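Local atomic coordinates of aspartate aminotransferase, mitochondrial (Trypanosoma brucei brucei, PDB entry 4W5K), a protein that probably catalyses the pyridoxal phosphate-dependent transfer of an amino group from aspartate to 2-oxoglutarate, yielding oxaloacetate and glutamate. Residues P144-D149 with L161-K166; R323-L328 with H339-V344. The protein carries 1 engineered substitution. All blocks are in the same frame, centred on the assembly; numbering follows the deposited sequence. Where two conformers were deposited one is given.

In the fold
Coming from the N terminus, after strands 92-97 and 120-124, the chain adds strand 141-149 near the far edge of the large mixed sheet. It then turns back through the short strand 154-155 into helix 157-166. Contact 1, where segment 144-149 meets segment 161-166, closes this 11-residue connection. Much later, contact 2 closes the turn of 10 residues (329-338) between its segments, carrying the end of helix 300-331 over to helix 338-342, so here two helices are tied together. The contacts follow in series, neither nesting nor crossing. The centres of contacts 1 and 2 lie 26 Å apart. The nearest atoms of contacts 1 and 2 are about 5 Å apart, without touching.

Contact 1: P144-D149 with L161-K166; sequences PYSYYD and LECLDK
Cys163 turns its thiol from the helix toward the backbone of Ser146, and this approach organises the contact. SG accepts a hydrogen bond from Ser146 N over 3.4 Å, almost straight at 176°, a long bond as expected for sulfur. With SG beside its own backbone N and anti to the carbonyl carbon (chi1 -76°), the sulfur leaves the helix on the side of Ser146. Ser146 OG lies 3.4 Å from the same Cys163 SG, on the same side as the amide, as a close approach.

Next to the thiol, the two chains meet at the bases of their side chains. Tyr145 CB packs against Cys163 CB at 3.6 Å, which brings the strand close to the helix backbone. From that CB the tyrosine ring swings between its own backbone N and carbonyl carbon (chi1 55°). Leu164 arrives slantwise: its CD2 branch touches Tyr145 CD2 at 4.1 Å, the leucine and tyrosine side chains lying at an oblique angle. Tyr147 CD1 stands at the edge of the Tyr145 ring, in its plane. The far end of that ring is polar, and its OH is hydrogen-bonded to the carbonyl of Leu174.

Strand 141-149 is interrupted at Ser146 and Tyr147, starting at the residue whose amide donates to the sulfur. On the sheet side, the Tyr145 side chain touches Tyr122 and Pro124 of strand 120-124 and Ile173 and Val175 of strand 172-176. Leu164 touches Ile173 as well as Val195 and Val198 of helix 189-201. Helix 157-166 thus belongs to the beta-alpha-beta crossover from strand 141-149 to the parallel strand 172-176, passing over strand 120-124, and it packs against the sheet and against helix 189-201.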
loop_
_atom_site.group_PDB
_atom_site.type_symbol
_atom_site.label_atom_id
_atom_site.label_comp_id
_atom_site.label_asym_id
_atom_site.label_seq_id
_atom_site.Cartn_x
_atom_site.Cartn_y
_atom_site.Cartn_z
ATOM N N PRO A 144 -15.640 -22.331 -7.753
ATOM C CA PRO A 144 -16.869 -22.037 -6.995
ATOM C C PRO A 144 -17.431 -23.143 -6.101
ATOM O O PRO A 144 -17.225 -24.342 -6.364
ATOM C CB PRO A 144 -17.873 -21.720 -8.109
ATOM C CG PRO A 144 -17.413 -22.579 -9.245
ATOM C CD PRO A 144 -15.900 -22.458 -9.196
ATOM N N TYR A 145 -18.159 -22.727 -5.059
ATOM C CA TYR A 145 -19.129 -23.589 -4.367
ATOM C C TYR A 145 -20.514 -22.966 -4.471
ATOM O O TYR A 145 -20.653 -21.743 -4.539
ATOM C CB TYR A 145 -18.765 -23.828 -2.889
ATOM C CG TYR A 145 -18.560 -22.605 -1.998
ATOM C CD1 TYR A 145 -19.638 -21.868 -1.513
ATOM C CD2 TYR A 145 -17.284 -22.229 -1.586
ATOM C CE1 TYR A 145 -19.448 -20.765 -0.669
ATOM C CE2 TYR A 145 -17.083 -21.127 -0.744
ATOM C CZ TYR A 145 -18.160 -20.402 -0.293
ATOM O OH TYR A 145 -17.966 -19.323 0.535
ATOM N N SER A 146 -21.531 -23.818 -4.481
ATOM C CA SER A 146 -22.905 -23.358 -4.518
ATOM C C SER A 146 -23.180 -22.426 -3.350
ATOM O O SER A 146 -22.767 -22.688 -2.217
ATOM C CB SER A 146 -23.860 -24.549 -4.487
ATOM O OG SER A 146 -23.663 -25.405 -5.599
ATOM N N TYR A 147 -23.860 -21.321 -3.623
ATOM C CA TYR A 147 -24.090 -20.318 -2.591
ATOM C C TYR A 147 -25.338 -19.518 -2.890
ATOM O O TYR A 147 -26.300 -19.544 -2.120
ATOM C CB TYR A 147 -22.877 -19.367 -2.454
ATOM C CG TYR A 147 -23.034 -18.389 -1.312
ATOM C CD1 TYR A 147 -22.778 -18.778 -0.002
ATOM C CD2 TYR A 147 -23.449 -17.079 -1.543
ATOM C CE1 TYR A 147 -22.930 -17.893 1.051
ATOM C CE2 TYR A 147 -23.613 -16.170 -0.484
ATOM C CZ TYR A 147 -23.351 -16.598 0.811
ATOM O OH TYR A 147 -23.478 -15.742 1.877
ATOM N N TYR A 148 -25.337 -18.810 -4.015
ATOM C CA TYR A 148 -26.482 -17.946 -4.353
ATOM C C TYR A 148 -27.550 -18.675 -5.164
ATOM O O TYR A 148 -27.252 -19.397 -6.126
ATOM C CB TYR A 148 -25.994 -16.713 -5.120
ATOM C CG TYR A 148 -27.089 -15.756 -5.542
ATOM C CD1 TYR A 148 -27.695 -14.911 -4.621
ATOM C CD2 TYR A 148 -27.497 -15.679 -6.867
ATOM C CE1 TYR A 148 -28.691 -14.018 -5.011
ATOM C CE2 TYR A 148 -28.464 -14.795 -7.264
ATOM C CZ TYR A 148 -29.067 -13.964 -6.323
ATOM O OH TYR A 148 -30.065 -13.082 -6.705
ATOM N N ASP A 149 -28.804 -18.484 -4.758
ATOM C CA ASP A 149 -29.967 -19.075 -5.428
ATOM C C ASP A 149 -30.692 -17.979 -6.202
ATOM O O ASP A 149 -31.347 -17.132 -5.600
ATOM C CB ASP A 149 -30.887 -19.720 -4.383
ATOM C CG ASP A 149 -32.076 -20.466 -4.995
ATOM O OD1 ASP A 149 -32.460 -20.185 -6.151
ATOM O OD2 ASP A 149 -32.630 -21.339 -4.290
ATOM N N LEU A 161 -23.276 -26.741 1.568
ATOM C CA LEU A 161 -22.810 -27.826 2.424
ATOM C C LEU A 161 -22.305 -29.015 1.604
ATOM O O LEU A 161 -21.239 -29.565 1.905
ATOM C CB LEU A 161 -23.921 -28.281 3.378
ATOM C CG LEU A 161 -24.381 -27.259 4.418
ATOM C CD1 LEU A 161 -25.559 -27.816 5.205
ATOM C CD2 LEU A 161 -23.249 -26.876 5.347
ATOM N N GLU A 162 -23.012 -29.380 0.538
ATOM C CA GLU A 162 -22.594 -30.520 -0.278
ATOM C C GLU A 162 -21.286 -30.235 -1.004
ATOM O O GLU A 162 -20.435 -31.111 -1.131
ATOM C CB GLU A 162 -23.660 -30.908 -1.307
ATOM C CG GLU A 162 -23.354 -32.257 -1.950
ATOM C CD GLU A 162 -24.067 -32.498 -3.269
ATOM O OE1 GLU A 162 -24.894 -31.660 -3.678
ATOM O OE2 GLU A 162 -23.793 -33.540 -3.900
ATOM N N CYS A 163 -21.140 -29.013 -1.502
ATOM C CA CYS A 163 -19.907 -28.631 -2.183
ATOM C C CYS A 163 -18.726 -28.698 -1.219
ATOM O O CYS A 163 -17.654 -29.202 -1.577
ATOM C CB CYS A 163 -20.017 -27.221 -2.789
ATOM S SG CYS A 163 -21.016 -27.190 -4.311
ATOM N N LEU A 164 -18.916 -28.192 0.002
ATOM C CA LEU A 164 -17.828 -28.206 0.983
ATOM C C LEU A 164 -17.512 -29.644 1.391
ATOM O O LEU A 164 -16.357 -29.994 1.588
ATOM C CB LEU A 164 -18.161 -27.351 2.211
ATOM C CG LEU A 164 -18.299 -25.839 1.952
ATOM C CD1 LEU A 164 -18.526 -25.041 3.247
ATOM C CD2 LEU A 164 -17.128 -25.287 1.189
ATOM N N ASP A 165 -18.537 -30.489 1.489
ATOM C CA ASP A 165 -18.297 -31.865 1.876
ATOM C C ASP A 165 -17.504 -32.615 0.808
ATOM O O ASP A 165 -16.703 -33.497 1.132
ATOM C CB ASP A 165 -19.620 -32.591 2.150
ATOM C CG ASP A 165 -19.405 -33.925 2.816
ATOM O OD1 ASP A 165 -18.738 -33.959 3.875
ATOM O OD2 ASP A 165 -19.879 -34.936 2.270
ATOM N N LYS A 166 -17.740 -32.279 -0.461
ATOM C CA LYS A 166 -17.146 -33.032 -1.582
ATOM C C LYS A 166 -15.764 -32.498 -2.003
ATOM O O LYS A 166 -15.005 -33.200 -2.675
ATOM C CB LYS A 166 -18.075 -33.009 -2.792
#

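Contact 2: R323-L328 with H339-V344; sequences RLVSEL and HIERQV
Ile340, which packs on Val325, gives its carbonyl oxygen to Arg321 NH1, and the same nitrogen also holds Gln343 OE1. One arginine of helix 300-331 thus holds the end of helix 338-342 at Ile340 O and, just past it, at the Gln343 side chain, next to an interface between the two segments that is built from apolar side chains.

Val325 carries the contact. Its CG2 lies 3.6 Å from Ile340 CB, the two side chains sliding past each other in opposite directions, and Ile340 CG2 also reaches Leu324 CD2 at 4.1 Å. Ile340 CG2 stands anti to its backbone nitrogen, which points this methyl at both residues. On the solvent side Glu341 extends beyond CG across the valine, bringing OE1 to 3.8 Å from Val325 CG1.

On the opposite flank of helix 300-331, Arg323 NE meets Glu327 OE2 at 2.9 Å and 174°. This salt bridge within the helix lies in the guanidinium plane but meets OE2 on its anti side, 29° out of the carboxylate plane.

The chemistry is therefore divided: the touching surfaces of the two segments are mainly aliphatic and partly buried, while polar fixing comes from Arg321 at the end of the shorter helix.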
loop_
_atom_site.group_PDB
_atom_site.type_symbol
_atom_site.label_atom_id
_atom_site.label_comp_id
_atom_site.label_asym_id
_atom_site.label_seq_id
_atom_site.Cartn_x
_atom_site.Cartn_y
_atom_site.Cartn_z
ATOM N N ARG A 323 -37.914 0.370 3.067
ATOM C CA ARG A 323 -38.706 1.398 2.391
ATOM C C ARG A 323 -38.872 1.096 0.899
ATOM O O ARG A 323 -39.962 1.300 0.349
ATOM C CB ARG A 323 -38.055 2.776 2.578
ATOM C CG ARG A 323 -38.754 3.915 1.822
ATOM C CD ARG A 323 -39.847 4.547 2.644
ATOM N NE ARG A 323 -40.517 5.633 1.924
ATOM C CZ ARG A 323 -40.088 6.893 1.896
ATOM N NH1 ARG A 323 -38.981 7.233 2.540
ATOM N NH2 ARG A 323 -40.768 7.818 1.223
ATOM N N LEU A 324 -37.806 0.616 0.251
ATOM C CA LEU A 324 -37.900 0.188 -1.154
ATOM C C LEU A 324 -39.015 -0.854 -1.327
ATOM O O LEU A 324 -39.884 -0.758 -2.217
ATOM C CB LEU A 324 -36.573 -0.396 -1.639
ATOM C CG LEU A 324 -36.472 -0.758 -3.125
ATOM C CD1 LEU A 324 -36.713 0.477 -3.962
ATOM C CD2 LEU A 324 -35.095 -1.336 -3.457
ATOM N N VAL A 325 -39.012 -1.846 -0.449
ATOM C CA VAL A 325 -40.018 -2.902 -0.545
ATOM C C VAL A 325 -41.439 -2.379 -0.301
ATOM O O VAL A 325 -42.380 -2.729 -1.028
ATOM C CB VAL A 325 -39.711 -4.039 0.432
ATOM C CG1 VAL A 325 -40.823 -5.075 0.407
ATOM C CG2 VAL A 325 -38.362 -4.666 0.066
ATOM N N SER A 326 -41.593 -1.515 0.695
ATOM C CA SER A 326 -42.917 -0.989 0.999
ATOM C C SER A 326 -43.406 -0.054 -0.110
ATOM O O SER A 326 -44.582 -0.067 -0.449
ATOM C CB SER A 326 -42.916 -0.264 2.343
ATOM O OG SER A 326 -42.188 0.940 2.261
ATOM N N GLU A 327 -42.509 0.740 -0.689
ATOM C CA GLU A 327 -42.895 1.631 -1.786
ATOM C C GLU A 327 -43.224 0.832 -3.043
ATOM O O GLU A 327 -44.086 1.231 -3.819
ATOM C CB GLU A 327 -41.794 2.645 -2.104
ATOM C CG GLU A 327 -41.552 3.699 -1.027
ATOM C CD GLU A 327 -42.711 4.664 -0.831
ATOM O OE1 GLU A 327 -43.462 4.960 -1.797
ATOM O OE2 GLU A 327 -42.874 5.130 0.315
ATOM N N LEU A 328 -42.527 -0.283 -3.258
ATOM C CA LEU A 328 -42.850 -1.136 -4.405
ATOM C C LEU A 328 -44.279 -1.676 -4.263
ATOM O O LEU A 328 -45.059 -1.699 -5.224
ATOM C CB LEU A 328 -41.836 -2.275 -4.544
ATOM C CG LEU A 328 -40.523 -1.885 -5.261
ATOM C CD1 LEU A 328 -39.407 -2.888 -5.035
ATOM C CD2 LEU A 328 -40.788 -1.706 -6.760
ATOM N N HIS A 339 -36.636 -10.473 -0.569
ATOM C CA HIS A 339 -35.179 -10.654 -0.548
ATOM C C HIS A 339 -34.449 -9.354 -0.257
ATOM O O HIS A 339 -33.357 -9.370 0.352
ATOM C CB HIS A 339 -34.664 -11.239 -1.876
ATOM C CG HIS A 339 -35.101 -10.487 -3.092
ATOM N ND1 HIS A 339 -36.405 -10.499 -3.552
ATOM C CD2 HIS A 339 -34.398 -9.726 -3.966
ATOM C CE1 HIS A 339 -36.485 -9.768 -4.650
ATOM N NE2 HIS A 339 -35.280 -9.287 -4.922
ATOM N N ILE A 340 -35.040 -8.227 -0.667
ATOM C CA ILE A 340 -34.380 -6.924 -0.440
ATOM C C ILE A 340 -34.226 -6.623 1.068
ATOM O O ILE A 340 -33.248 -5.981 1.482
ATOM C CB ILE A 340 -35.155 -5.768 -1.135
ATOM C CG1 ILE A 340 -35.245 -6.005 -2.646
ATOM C CG2 ILE A 340 -34.508 -4.395 -0.847
ATOM C CD1 ILE A 340 -33.901 -5.965 -3.367
ATOM N N GLU A 341 -35.194 -7.085 1.876
ATOM C CA GLU A 341 -35.135 -6.925 3.339
ATOM C C GLU A 341 -34.350 -8.039 4.030
ATOM O O GLU A 341 -33.805 -7.828 5.104
ATOM C CB GLU A 341 -36.555 -6.847 3.927
ATOM C CG GLU A 341 -37.162 -5.479 3.854
ATOM C CD GLU A 341 -38.493 -5.392 4.613
ATOM O OE1 GLU A 341 -39.552 -5.502 3.960
ATOM O OE2 GLU A 341 -38.464 -5.224 5.856
ATOM N N ARG A 342 -34.294 -9.220 3.416
ATOM C CA ARG A 342 -33.601 -10.365 3.994
ATOM C C ARG A 342 -32.099 -10.190 3.827
ATOM O O ARG A 342 -31.299 -10.567 4.697
ATOM C CB ARG A 342 -34.040 -11.673 3.335
ATOM C CG ARG A 342 -33.557 -12.895 4.083
ATOM C CD ARG A 342 -34.126 -14.189 3.493
ATOM N NE ARG A 342 -35.560 -14.056 3.224
ATOM C CZ ARG A 342 -36.101 -13.935 2.008
ATOM N NH1 ARG A 342 -35.342 -13.947 0.907
ATOM N NH2 ARG A 342 -37.420 -13.814 1.891
ATOM N N GLN A 343 -31.733 -9.607 2.694
ATOM C CA GLN A 343 -30.315 -9.292 2.416
ATOM C C GLN A 343 -29.754 -8.242 3.385
ATOM O O GLN A 343 -30.487 -7.404 3.918
ATOM C CB GLN A 343 -30.187 -8.813 0.971
ATOM C CG GLN A 343 -30.321 -9.879 -0.096
ATOM C CD GLN A 343 -30.587 -9.260 -1.453
ATOM O OE1 GLN A 343 -30.517 -8.040 -1.603
ATOM N NE2 GLN A 343 -30.903 -10.088 -2.445
ATOM N N VAL A 344 -28.430 -8.277 3.583
ATOM C CA VAL A 344 -27.747 -7.425 4.555
ATOM C C VAL A 344 -26.620 -6.622 3.894
ATOM O O VAL A 344 -25.806 -7.172 3.163
ATOM C CB VAL A 344 -27.158 -8.290 5.710
ATOM C CG1 VAL A 344 -26.312 -7.460 6.680
ATOM C CG2 VAL A 344 -28.278 -9.036 6.439
#